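Local coordinates for putative alkaline phosphatase (Pseudomonas fluorescens, PDB 4F1V), which binds phosphate with high affinity in the periplasm and probably delivers it to the PstSACB ABC transporter for import, at residues 94-99 with 224-229; 109-114 with 157-162; 137-142 with 203-208; 142-147 with 187-192; 151-156 with 171-176. All blocks are in the same frame, centred on the assembly; numbering follows the deposited sequence. Where two conformers were deposited one is given.

Interaction 1 of 5, residues 94-99 with 224-229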
# COMPACT_ATOMS: atom_id res chain seq x y z
N SER A 94 -7.11 4.08 -2.04
CA SER A 94 -6.80 5.49 -2.10
C SER A 94 -5.68 5.81 -1.04
O SER A 94 -5.34 4.97 -0.20
CB SER A 94 -8.04 6.35 -1.83
OG SER A 94 -8.50 6.09 -0.50
N VAL A 95 -5.17 7.04 -1.11
CA VAL A 95 -4.35 7.60 -0.07
C VAL A 95 -5.06 8.88 0.42
O VAL A 95 -5.26 9.81 -0.38
CB VAL A 95 -2.92 7.93 -0.55
CG1 VAL A 95 -2.12 8.58 0.60
CG2 VAL A 95 -2.23 6.70 -1.09
N ALA A 96 -5.49 8.86 1.67
CA ALA A 96 -6.27 9.95 2.27
C ALA A 96 -5.32 11.03 2.89
O ALA A 96 -4.18 10.72 3.21
CB ALA A 96 -7.19 9.35 3.35
N ILE A 97 -5.90 12.21 3.08
CA ILE A 97 -5.20 13.36 3.64
C ILE A 97 -5.99 13.84 4.88
O ILE A 97 -6.69 14.86 4.85
CB ILE A 97 -5.04 14.49 2.59
CG1 ILE A 97 -4.39 13.99 1.29
CG2 ILE A 97 -4.20 15.64 3.18
CD1 ILE A 97 -3.02 13.41 1.38
N PRO A 98 -5.89 13.09 6.00
CA PRO A 98 -6.54 13.52 7.24
C PRO A 98 -5.74 14.69 7.87
O PRO A 98 -4.54 14.79 7.72
CB PRO A 98 -6.54 12.27 8.11
CG PRO A 98 -5.24 11.57 7.68
CD PRO A 98 -5.17 11.82 6.19
N PHE A 99 -6.49 15.50 8.64
CA PHE A 99 -5.89 16.63 9.30
C PHE A 99 -6.64 16.94 10.60
O PHE A 99 -7.80 16.55 10.75
CB PHE A 99 -5.84 17.88 8.39
CG PHE A 99 -7.20 18.38 7.96
CD1 PHE A 99 -7.91 19.30 8.72
CD2 PHE A 99 -7.84 17.89 6.80
CE1 PHE A 99 -9.17 19.72 8.38
CE2 PHE A 99 -9.10 18.29 6.46
CZ PHE A 99 -9.79 19.21 7.24
N THR A 224 -14.20 18.39 7.11
CA THR A 224 -13.70 19.08 8.27
C THR A 224 -12.53 18.31 8.94
O THR A 224 -11.95 18.81 9.87
CB THR A 224 -14.77 19.46 9.28
OG1 THR A 224 -15.12 18.32 10.05
CG2 THR A 224 -15.93 20.12 8.61
N LYS A 225 -12.35 17.03 8.50
CA LYS A 225 -11.36 16.08 9.05
C LYS A 225 -10.50 15.38 8.02
O LYS A 225 -9.35 14.97 8.38
CB LYS A 225 -12.12 14.99 9.88
CG LYS A 225 -12.89 15.60 11.04
CD LYS A 225 -13.63 14.57 11.84
CE LYS A 225 -14.20 15.09 13.14
NZ LYS A 225 -13.08 15.46 14.11
N VAL A 226 -10.99 15.17 6.80
CA VAL A 226 -10.28 14.44 5.74
C VAL A 226 -10.42 15.31 4.50
O VAL A 226 -11.56 15.55 4.03
CB VAL A 226 -10.81 13.02 5.56
CG1 VAL A 226 -10.11 12.33 4.38
CG2 VAL A 226 -10.67 12.19 6.81
N ALA A 227 -9.32 15.81 3.98
CA ALA A 227 -9.43 16.81 2.92
C ALA A 227 -9.97 16.19 1.62
O ALA A 227 -9.58 15.08 1.23
CB ALA A 227 -8.08 17.43 2.64
N ARG A 228 -10.83 16.94 0.95
CA ARG A 228 -11.05 16.67 -0.46
C ARG A 228 -9.76 16.99 -1.23
O ARG A 228 -8.98 17.82 -0.79
CB ARG A 228 -12.24 17.48 -0.99
CG ARG A 228 -13.58 17.12 -0.32
CD ARG A 228 -14.64 18.21 -0.54
NE ARG A 228 -15.86 17.85 0.16
CZ ARG A 228 -16.87 18.72 0.32
NH1 ARG A 228 -16.78 19.94 -0.25
NH2 ARG A 228 -17.94 18.32 1.00
N VAL A 229 -9.58 16.34 -2.41
CA VAL A 229 -8.49 16.67 -3.29
C VAL A 229 -9.03 16.78 -4.71
O VAL A 229 -9.81 15.94 -5.15
CB VAL A 229 -7.31 15.62 -3.22
CG1 VAL A 229 -6.20 16.00 -4.17
CG2 VAL A 229 -6.80 15.48 -1.80
O HOH W 1 -8.04 12.83 1.38
O HOH W 2 -9.79 18.32 11.63
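With chi1 at 62°, CG of F99 sits between the residue's own backbone N and carbonyl carbon, and the ring turns back along the chain of T224-A227. K225 C lies over one face of the ring, 3.6 Å above its plane and offset toward the rim. A227 N comes in at the edge, and CZ of F99 reaches T224 C at 3.3 Å. Backbone bonds flank the ring: F99 N donates to K225 O over 2.9 Å, while A227 N gives an almost straight bond (177°) to I97 O, also 2.9 Å. Were F99 an alanine, the T224-K225 peptide would probably lose its aromatic cover and a gap would open beside A227 CB. I97 puts CG1 beside its backbone N (chi1 -53°), where it meets V229 CG2 at 4.2 Å, the two side chains crossing at about a right angle. One water accepts from I97 N and donates to A227 O, a water-mediated bridge between the two. P98 and V226 form a non-hydrogen-bonded antiparallel pair, their CA atoms 4.1 Å apart; the direct bonds flanking it come from I97 and F99, so neither needs an N-H from P98. F99 also meets the ring of W125. Segment 94-99 is a connection from strand 85-94 of the five-stranded sheet to the four-stranded one, consistent with one of the interdomain crossovers of a venus-flytrap binding protein.

Interaction 2 of 5, residues 109-114 with 157-162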
# COMPACT_ATOMS: atom_id res chain seq x y z
N LEU A 109 -8.28 20.61 -1.09
CA LEU A 109 -6.99 20.98 -1.63
C LEU A 109 -6.98 20.85 -3.14
O LEU A 109 -7.32 19.82 -3.71
CB LEU A 109 -5.92 20.03 -1.09
CG LEU A 109 -5.61 20.15 0.39
CD1 LEU A 109 -4.85 18.91 0.87
CD2 LEU A 109 -4.81 21.40 0.66
N SER A 110 -6.48 21.89 -3.83
CA SER A 110 -6.04 21.68 -5.21
C SER A 110 -4.78 20.77 -5.17
O SER A 110 -4.12 20.67 -4.15
CB SER A 110 -5.73 22.98 -5.92
OG SER A 110 -4.58 23.55 -5.35
N VAL A 111 -4.50 20.13 -6.29
CA VAL A 111 -3.25 19.35 -6.35
C VAL A 111 -2.05 20.22 -6.09
O VAL A 111 -1.12 19.84 -5.34
CB VAL A 111 -3.18 18.58 -7.69
CG1 VAL A 111 -1.79 17.98 -7.89
CG2 VAL A 111 -4.26 17.51 -7.73
N GLN A 112 -2.03 21.44 -6.63
CA GLN A 112 -0.89 22.31 -6.36
C GLN A 112 -0.79 22.73 -4.91
O GLN A 112 0.30 22.86 -4.37
CB GLN A 112 -0.88 23.49 -7.33
CG GLN A 112 -0.55 23.10 -8.75
CD GLN A 112 0.71 22.29 -8.87
OE1 GLN A 112 1.77 22.74 -8.42
NE2 GLN A 112 0.64 21.08 -9.38
N GLU A 113 -1.96 22.93 -4.23
CA GLU A 113 -1.89 23.22 -2.81
C GLU A 113 -1.34 22.00 -2.03
O GLU A 113 -0.57 22.17 -1.08
CB GLU A 113 -3.27 23.57 -2.23
CG GLU A 113 -3.70 25.01 -2.59
CD GLU A 113 -5.18 25.30 -2.27
OE1 GLU A 113 -5.52 26.51 -2.19
OE2 GLU A 113 -5.96 24.32 -2.14
N LEU A 114 -1.76 20.79 -2.34
CA LEU A 114 -1.23 19.59 -1.73
C LEU A 114 0.31 19.57 -1.88
O LEU A 114 1.05 19.34 -0.91
CB LEU A 114 -1.86 18.36 -2.37
CG LEU A 114 -1.33 17.00 -1.84
CD1 LEU A 114 -2.00 16.57 -0.57
CD2 LEU A 114 -1.53 15.92 -2.90
N ASN A 157 5.58 12.88 -7.08
CA ASN A 157 6.58 12.84 -8.14
C ASN A 157 5.93 13.15 -9.51
O ASN A 157 6.52 13.81 -10.35
CB ASN A 157 7.28 11.47 -8.12
CG ASN A 157 8.14 11.24 -9.31
OD1 ASN A 157 7.72 10.62 -10.30
ND2 ASN A 157 9.39 11.71 -9.26
N ALA A 158 4.72 12.64 -9.71
CA ALA A 158 4.04 12.78 -10.97
C ALA A 158 3.39 14.17 -11.19
O ALA A 158 3.20 14.58 -12.33
CB ALA A 158 2.96 11.73 -11.12
N LYS A 159 3.07 14.89 -10.09
CA LYS A 159 2.22 16.07 -10.16
C LYS A 159 2.84 17.36 -9.75
O LYS A 159 2.40 18.46 -10.09
CB LYS A 159 0.92 15.84 -9.32
CG LYS A 159 0.02 14.73 -9.86
CD LYS A 159 -0.63 15.02 -11.19
CE LYS A 159 -1.50 13.93 -11.67
NZ LYS A 159 -2.25 14.36 -12.88
N CYS A 160 3.86 17.31 -8.89
CA CYS A 160 4.38 18.51 -8.19
C CYS A 160 5.57 19.07 -8.98
O CYS A 160 6.73 18.91 -8.60
CB CYS A 160 4.75 18.19 -6.79
SG CYS A 160 3.41 17.54 -5.77
N ASN A 161 5.26 19.74 -10.11
CA ASN A 161 6.31 20.26 -11.02
C ASN A 161 6.71 21.69 -10.79
O ASN A 161 7.53 22.23 -11.52
CB ASN A 161 5.81 20.10 -12.45
CG ASN A 161 4.66 21.06 -12.77
OD1 ASN A 161 3.79 21.35 -11.94
ND2 ASN A 161 4.74 21.65 -13.91
N ALA A 162 6.13 22.36 -9.79
CA ALA A 162 6.23 23.78 -9.65
C ALA A 162 6.75 24.17 -8.24
O ALA A 162 6.52 25.28 -7.77
CB ALA A 162 4.91 24.50 -9.94
O HOH W 3 4.24 21.67 -7.73
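K159 O, near the end of its helix, takes two N-H groups. One is Q112 NE2 at 3.2 Å: K159 O lies in the amide plane of Q112, though NE2 comes in tilted from the carbonyl plane. The other is the weaker backbone bond from N161 N. That second bond closes an inverse gamma turn centred on C160, so the glutamine reaches the very carbonyl on which the chain folds back. Q112 gets there by bending: CG sits beside its backbone N (chi1 -70°) and a further bend at chi2 (-53°) brings the amide across to the other segment. The oxygen of the same amide works in the opposite sense, for OE1 accepts from a water at 2.8 Å, and that water takes A162 N at 2.9 Å. Both amide atoms thus serve the chain reversal, OE1 through water. Alongside, V111 CG1 packs on K159 CB at 3.7 Å; K159 then bends at chi2 and leads its tip away, to a sulfate ion that probably came from the crystallisation liquor. The helix carrying V111 and Q112 starts with a capping box: E113 N donates to S110 OG over 2.9 Å, and S110 N to E113 OE2 over 3.0 Å. E113 also bridges to K231. The contact is at the surface, where the start of helix 111-119 meets the end of helix 147-159. A disulfide between C160 and C115 ties the two, and V111 and L114 rest on F155 of the second helix.

Interaction 3 of 5, residues 137-142 with 203-208. With PI (hydrogenphosphate ion), chain B.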
# COMPACT_ATOMS: atom_id res chain seq x y z
N ILE A 137 0.54 25.30 9.73
CA ILE A 137 0.42 23.88 9.38
C ILE A 137 1.69 23.14 9.88
O ILE A 137 2.80 23.58 9.61
CB ILE A 137 0.31 23.69 7.86
CG1 ILE A 137 -0.86 24.44 7.27
CG2 ILE A 137 0.29 22.19 7.50
CD1 ILE A 137 -0.92 24.42 5.76
N VAL A 138 1.50 22.03 10.57
CA VAL A 138 2.55 21.06 10.88
C VAL A 138 2.28 19.74 10.09
O VAL A 138 1.17 19.16 10.16
CB VAL A 138 2.62 20.88 12.38
CG1 VAL A 138 3.52 19.71 12.76
CG2 VAL A 138 3.12 22.21 13.02
N VAL A 139 3.28 19.35 9.29
CA VAL A 139 3.18 18.10 8.54
C VAL A 139 3.70 16.94 9.43
O VAL A 139 4.78 17.02 9.98
CB VAL A 139 4.05 18.23 7.27
CG1 VAL A 139 4.16 16.86 6.57
CG2 VAL A 139 3.40 19.27 6.35
N VAL A 140 2.92 15.86 9.47
CA VAL A 140 3.32 14.61 10.12
C VAL A 140 3.61 13.58 9.01
O VAL A 140 2.89 13.51 8.01
CB VAL A 140 2.21 14.07 11.06
CG1 VAL A 140 2.71 12.83 11.81
CG2 VAL A 140 1.76 15.14 12.04
N TYR A 141 4.68 12.81 9.14
CA TYR A 141 5.13 11.87 8.13
C TYR A 141 5.65 10.61 8.82
O TYR A 141 5.94 10.57 9.99
CB TYR A 141 6.14 12.50 7.17
CG TYR A 141 7.47 12.77 7.85
CD1 TYR A 141 8.51 11.85 7.77
CD2 TYR A 141 7.67 13.93 8.58
CE1 TYR A 141 9.72 12.04 8.38
CE2 TYR A 141 8.86 14.12 9.26
CZ TYR A 141 9.90 13.20 9.17
OH TYR A 141 11.12 13.40 9.81
N ARG A 142 5.82 9.55 7.99
CA ARG A 142 6.30 8.26 8.51
C ARG A 142 7.81 8.25 8.66
O ARG A 142 8.55 8.50 7.69
CB ARG A 142 5.82 7.11 7.57
CG ARG A 142 4.33 6.86 7.65
CD ARG A 142 3.93 6.11 8.91
NE ARG A 142 4.43 4.73 8.91
CZ ARG A 142 3.86 3.76 8.20
NH1 ARG A 142 2.70 3.95 7.56
NH2 ARG A 142 4.47 2.56 8.15
N GLY A 203 -3.44 21.84 14.13
CA GLY A 203 -3.06 22.25 12.81
C GLY A 203 -2.20 21.25 12.01
O GLY A 203 -1.50 21.67 11.09
N ARG A 204 -2.28 19.97 12.36
CA ARG A 204 -1.47 18.92 11.74
C ARG A 204 -2.15 18.31 10.57
O ARG A 204 -3.40 18.23 10.51
CB ARG A 204 -1.05 17.88 12.82
CG ARG A 204 -0.09 18.47 13.82
CD ARG A 204 0.36 17.47 14.87
NE ARG A 204 1.32 18.16 15.77
CZ ARG A 204 2.16 17.51 16.56
NH1 ARG A 204 2.12 16.22 16.75
NH2 ARG A 204 3.03 18.23 17.21
N ILE A 205 -1.38 17.81 9.61
CA ILE A 205 -1.89 17.19 8.39
C ILE A 205 -0.94 16.03 8.01
O ILE A 205 0.25 16.10 8.28
CB ILE A 205 -2.00 18.24 7.22
CG1 ILE A 205 -2.74 17.67 6.02
CG2 ILE A 205 -0.64 18.83 6.86
CD1 ILE A 205 -3.27 18.80 5.13
N THR A 206 -1.46 15.01 7.35
CA THR A 206 -0.62 13.87 6.91
C THR A 206 -1.27 13.19 5.70
O THR A 206 -2.31 13.63 5.20
CB THR A 206 -0.40 12.89 8.09
OG1 THR A 206 0.66 11.98 7.78
CG2 THR A 206 -1.62 12.10 8.42
N TYR A 207 -0.60 12.09 5.29
CA TYR A 207 -1.08 11.17 4.27
C TYR A 207 -1.27 9.81 4.93
O TYR A 207 -0.54 9.46 5.87
CB TYR A 207 -0.07 11.09 3.08
CG TYR A 207 1.32 10.68 3.51
CD1 TYR A 207 1.71 9.35 3.49
CD2 TYR A 207 2.21 11.63 4.02
CE1 TYR A 207 2.97 8.96 3.94
CE2 TYR A 207 3.47 11.23 4.45
CZ TYR A 207 3.87 9.92 4.42
OH TYR A 207 5.10 9.55 4.90
N MET A 208 -2.28 9.03 4.48
CA MET A 208 -2.70 7.91 5.34
C MET A 208 -3.54 6.88 4.60
O MET A 208 -4.37 7.20 3.73
CB MET A 208 -3.56 8.50 6.48
CG MET A 208 -4.01 7.55 7.57
SD MET A 208 -2.68 6.61 8.38
CE MET A 208 -1.66 7.94 8.94
P PI B . 2.96 0.81 5.47
O1 PI B . 4.21 0.22 4.82
O2 PI B . 2.92 0.52 6.97
O3 PI B . 2.86 2.31 5.18
O4 PI B . 1.72 0.10 4.85
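V139 CG2 and I205 CG2 pack at 4.1 Å on the buried side of this strand pair. Helix 111-119 closes over them, F118 lying on V139 and V117 on I205. In the conformer described, I137 CG2 also presses on I205 CG2, at 3.5 Å. The other face, carrying V138 and R204, is looser and partly exposed. There the extended R204 chain runs side by side with V138, CG to CB at 3.9 Å, also brushes V140 CG2 with its CD, and sends NH1 to A197 O. Between the faces the backbones are stitched by V138 N to G203 O, I205 N to V138 O and V140 N to I205 O, the last over 2.9 Å. Toward the ligand, side chains take over. T206, its OG1 anti to the backbone N (chi1 -166°), donates to V140 O at 2.7 Å from well above the carbonyl plane. Y207 OH accepts R142 N at 3.2 Å in a nearly straight bond (172°) and has T149 OG1 as a second partner, so the tyrosine pins the strand just where R142 leaves it. The guanidinium then meets the hydrogenphosphate ion, NH2 to O2 at 2.8 Å and NH1 to O3 at 2.9 Å, with O2 in its plane. At the far end G203 and R204 both face N100 in a G1 beta bulge. Parallel strands with the anion held just beyond their C-terminal ends are the hallmark of the alpha/beta lobes of periplasmic binding proteins, here within a phosphate site.

Interaction 4 of 5, residues 142-147 with 187-192. With PI (hydrogenphosphate ion), chain B.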
# COMPACT_ATOMS: atom_id res chain seq x y z
N ARG A 142 5.82 9.55 7.99
CA ARG A 142 6.30 8.26 8.51
C ARG A 142 7.81 8.25 8.66
O ARG A 142 8.55 8.50 7.69
CB ARG A 142 5.82 7.11 7.57
CG ARG A 142 4.33 6.86 7.65
CD ARG A 142 3.93 6.11 8.91
NE ARG A 142 4.43 4.73 8.91
CZ ARG A 142 3.86 3.76 8.20
NH1 ARG A 142 2.70 3.95 7.56
NH2 ARG A 142 4.47 2.56 8.15
N SER A 143 8.27 7.91 9.85
CA SER A 143 9.68 7.83 10.14
C SER A 143 10.44 6.73 9.43
O SER A 143 11.63 6.84 9.16
CB SER A 143 9.89 7.62 11.67
OG SER A 143 9.43 6.34 12.09
N GLU A 144 9.74 5.62 9.16
CA GLU A 144 10.36 4.37 8.73
C GLU A 144 10.02 4.12 7.25
O GLU A 144 9.39 4.89 6.57
CB GLU A 144 9.93 3.20 9.64
CG GLU A 144 8.61 2.54 9.43
CD GLU A 144 7.36 3.30 9.88
OE1 GLU A 144 7.26 4.54 9.75
OE2 GLU A 144 6.36 2.57 10.24
N SER A 145 10.52 2.95 6.75
CA SER A 145 10.35 2.57 5.38
C SER A 145 8.90 2.07 5.20
O SER A 145 8.51 1.01 5.69
CB SER A 145 11.33 1.47 5.05
OG SER A 145 11.16 0.98 3.73
N SER A 146 8.10 2.90 4.49
CA SER A 146 6.68 2.77 4.42
C SER A 146 6.18 2.68 2.98
O SER A 146 6.54 3.49 2.11
CB SER A 146 6.05 4.03 5.07
OG SER A 146 4.70 4.26 4.77
N GLY A 147 5.29 1.71 2.77
CA GLY A 147 4.59 1.62 1.50
C GLY A 147 3.57 2.72 1.29
O GLY A 147 3.34 3.13 0.12
N ALA A 187 7.87 13.38 12.71
CA ALA A 187 7.98 11.99 12.35
C ALA A 187 7.21 11.11 13.33
O ALA A 187 7.27 11.33 14.53
CB ALA A 187 9.41 11.53 12.29
N ALA A 188 6.55 10.07 12.85
CA ALA A 188 5.93 9.06 13.71
C ALA A 188 5.99 7.72 12.96
O ALA A 188 6.24 7.64 11.78
CB ALA A 188 4.50 9.44 14.11
N THR A 189 5.71 6.64 13.72
CA THR A 189 5.99 5.26 13.27
C THR A 189 4.69 4.48 13.17
O THR A 189 3.92 4.44 14.16
CB THR A 189 6.96 4.58 14.22
OG1 THR A 189 8.11 5.40 14.33
CG2 THR A 189 7.33 3.16 13.79
N GLY A 190 4.44 3.85 12.04
CA GLY A 190 3.25 3.13 11.76
C GLY A 190 2.10 4.05 11.39
O GLY A 190 2.02 5.22 11.72
N SER A 191 1.08 3.47 10.72
CA SER A 191 -0.16 4.24 10.44
C SER A 191 -0.78 4.79 11.73
O SER A 191 -1.15 5.95 11.81
CB SER A 191 -1.19 3.36 9.71
OG SER A 191 -0.79 3.00 8.40
N GLN A 192 -0.94 3.89 12.72
CA GLN A 192 -1.56 4.32 13.95
C GLN A 192 -0.72 5.34 14.68
O GLN A 192 -1.25 6.30 15.28
CB GLN A 192 -1.87 3.05 14.80
CG GLN A 192 -2.85 2.08 14.11
CD GLN A 192 -2.85 0.69 14.70
OE1 GLN A 192 -1.88 -0.11 14.54
NE2 GLN A 192 -3.92 0.36 15.49
P PI B . 2.96 0.81 5.47
O1 PI B . 4.21 0.22 4.82
O2 PI B . 2.92 0.52 6.97
O3 PI B . 2.86 2.31 5.18
O4 PI B . 1.72 0.10 4.85
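The guanidinium of R142 is sandwiched: G190 C stands 3.4 Å above one face, with S191 N beside it, and S146 OG lies over the opposite face. Its edge is shared by the phosphate and E144, whose carboxylate is gripped side-on, NE to OE1 at 3.0 Å and NH2 to OE2 at 2.8 Å. E144 folds back to do this, with chi1 at 80° and a bend at chi2. Its OE2 also accepts G190 N at 2.9 Å, the two donors coming from opposite faces of the carboxylate, so the salt bridge is tied to the backbone of G190, leading into helix 190-198. A lysine in place of R142 would probably leave E144 without its two-pronged partner and the phosphate short of a donor. On the outer side S143 OG and T189 OG1 share a hydrogen bond of 2.8 Å, and S143 N donates to A188 O. The 142-147 turn itself grips the anion, S146 OG to O3 at 2.7 Å and G147 N to O1 at 2.8 Å, while the serine hydroxyl also caps T149 N. This is the phosphate pocket of the PstS family, with the N-terminus of helix 147-159 at the anion.

Interaction 5 of 5, residues 151-156 with 171-176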
# COMPACT_ATOMS: atom_id res chain seq x y z
N LEU A 151 3.41 4.96 -2.09
CA LEU A 151 2.22 5.27 -2.88
C LEU A 151 2.01 6.79 -3.01
O LEU A 151 1.61 7.31 -4.06
CB LEU A 151 0.97 4.63 -2.26
CG LEU A 151 0.91 3.11 -2.34
CD1 LEU A 151 -0.34 2.63 -1.63
CD2 LEU A 151 0.97 2.62 -3.78
N PHE A 152 2.23 7.50 -1.91
CA PHE A 152 2.01 8.97 -1.87
C PHE A 152 3.08 9.73 -2.69
O PHE A 152 2.74 10.65 -3.43
CB PHE A 152 1.98 9.42 -0.41
CG PHE A 152 1.67 10.90 -0.22
CD1 PHE A 152 0.55 11.50 -0.75
CD2 PHE A 152 2.52 11.69 0.53
CE1 PHE A 152 0.23 12.82 -0.56
CE2 PHE A 152 2.23 13.04 0.75
CZ PHE A 152 1.11 13.60 0.23
N THR A 153 4.33 9.35 -2.50
CA THR A 153 5.40 10.03 -3.24
C THR A 153 5.37 9.71 -4.71
O THR A 153 5.81 10.54 -5.52
CB THR A 153 6.78 9.78 -2.62
OG1 THR A 153 7.15 8.38 -2.70
CG2 THR A 153 6.89 10.31 -1.22
N ARG A 154 4.80 8.58 -5.15
CA ARG A 154 4.54 8.40 -6.59
C ARG A 154 3.68 9.54 -7.12
O ARG A 154 3.88 10.06 -8.23
CB ARG A 154 3.90 7.04 -6.87
CG ARG A 154 4.91 5.88 -6.72
CD ARG A 154 4.27 4.53 -7.14
NE ARG A 154 5.08 3.39 -6.87
CZ ARG A 154 6.25 3.09 -7.46
NH1 ARG A 154 6.65 3.77 -8.51
NH2 ARG A 154 6.93 2.02 -7.01
N PHE A 155 2.63 9.91 -6.35
CA PHE A 155 1.68 10.95 -6.80
C PHE A 155 2.40 12.31 -6.83
O PHE A 155 2.33 13.07 -7.80
CB PHE A 155 0.45 10.97 -5.89
CG PHE A 155 -0.56 11.99 -6.34
CD1 PHE A 155 -1.40 11.69 -7.40
CD2 PHE A 155 -0.72 13.23 -5.75
CE1 PHE A 155 -2.36 12.58 -7.85
CE2 PHE A 155 -1.67 14.15 -6.20
CZ PHE A 155 -2.49 13.81 -7.24
N LEU A 156 3.13 12.65 -5.74
CA LEU A 156 3.84 13.92 -5.69
C LEU A 156 4.88 14.00 -6.83
O LEU A 156 5.05 15.05 -7.47
CB LEU A 156 4.51 14.10 -4.34
CG LEU A 156 3.59 14.08 -3.11
CD1 LEU A 156 4.44 14.24 -1.86
CD2 LEU A 156 2.49 15.15 -3.18
N THR A 171 10.40 5.16 -0.02
CA THR A 171 9.69 4.66 1.17
C THR A 171 9.97 5.49 2.41
O THR A 171 9.32 5.28 3.42
CB THR A 171 10.01 3.19 1.47
OG1 THR A 171 11.34 3.05 1.96
CG2 THR A 171 9.77 2.27 0.27
N THR A 172 10.91 6.45 2.34
CA THR A 172 11.28 7.28 3.49
C THR A 172 10.99 8.74 3.16
O THR A 172 11.77 9.43 2.46
CB THR A 172 12.74 7.08 3.87
OG1 THR A 172 13.60 7.29 2.77
CG2 THR A 172 12.98 5.64 4.41
N PHE A 173 9.83 9.24 3.62
CA PHE A 173 9.40 10.61 3.24
C PHE A 173 10.45 11.64 3.61
O PHE A 173 10.55 12.64 2.92
CB PHE A 173 8.01 10.93 3.85
CG PHE A 173 7.50 12.29 3.37
CD1 PHE A 173 7.63 13.45 4.12
CD2 PHE A 173 6.94 12.41 2.11
CE1 PHE A 173 7.22 14.67 3.64
CE2 PHE A 173 6.52 13.65 1.63
CZ PHE A 173 6.67 14.76 2.36
N GLY A 174 11.18 11.41 4.72
CA GLY A 174 12.20 12.37 5.14
C GLY A 174 13.26 12.70 4.13
O GLY A 174 13.91 13.72 4.27
N THR A 175 13.36 11.87 3.07
CA THR A 175 14.33 12.17 1.98
C THR A 175 13.63 12.38 0.66
O THR A 175 14.32 12.49 -0.39
CB THR A 175 15.45 11.11 1.88
OG1 THR A 175 14.79 9.84 1.66
CG2 THR A 175 16.25 11.10 3.14
N SER A 176 12.30 12.43 0.58
CA SER A 176 11.64 12.52 -0.71
C SER A 176 11.94 13.87 -1.42
O SER A 176 12.31 13.86 -2.62
CB SER A 176 10.11 12.34 -0.59
OG SER A 176 9.49 12.50 -1.83
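Helix 147-159 has the loop that follows it folded back along its side, and this contact joins the middle of that helix to the turn 171-176. F173 is the centrepiece. Its CG is anti to the backbone N (chi1 -175°), which carries the ring to the helix edge-on: T153 CG2 meets CD2 at 3.9 Å and L156 CD1 meets CE2 at 4.1 Å, both near the ring plane. L156 and F173 cross at about a right angle. F152 comes in more distantly, CE2 to CE2 of F173 at 4.4 Å, at an oblique angle. Within the helix, L156 CG sits over the centre of the F152 ring, so the leucine packs on one aromatic with its branch point and on the other with a methyl. T153 divides its work. With chi1 at 64° its hydroxyl is left to T149 O and T170 N, while CG2, beside the backbone N, projects at the loop and touches S176 OG at 3.5 Å. That serine oxygen has its polar partner in A168 O, so across the contact it serves for packing alone. No hydrogen bond links the two segments. The turn is held from inside, by T175 N to T172 O and by S176 N to F173 O at 2.9 Å. Beyond these residues the apolar layer continues: F152 stacks on Y207 of segment 203-208, and stands edge-to-face with F118 of helix 111-119, which F173 also touches, while L156 leans on L114 of the same helix.

In the fold
Interactions 5, 4, 3 and 1 are nested along the chain, each inside the loop closed by the next, whereas interaction 2 crosses 3, 4 and 5. Interactions 3 and 4 share R142 and join neighbouring strands of the four-stranded sheet, their centres about 11 Å apart, and both reach the phosphate. Interactions 2 and 5, with centres about 13 Å apart, both use helix 147-159, and 5 links its flank to interaction 3 through F152 and Y207. Interaction 1, its centre about 11 Å from that of 3, pairs with it where P98 O meets T206 N, and packs on 2 through L109. The five thus build one compact alpha/beta unit, probably a single lobe, with the anion at one side.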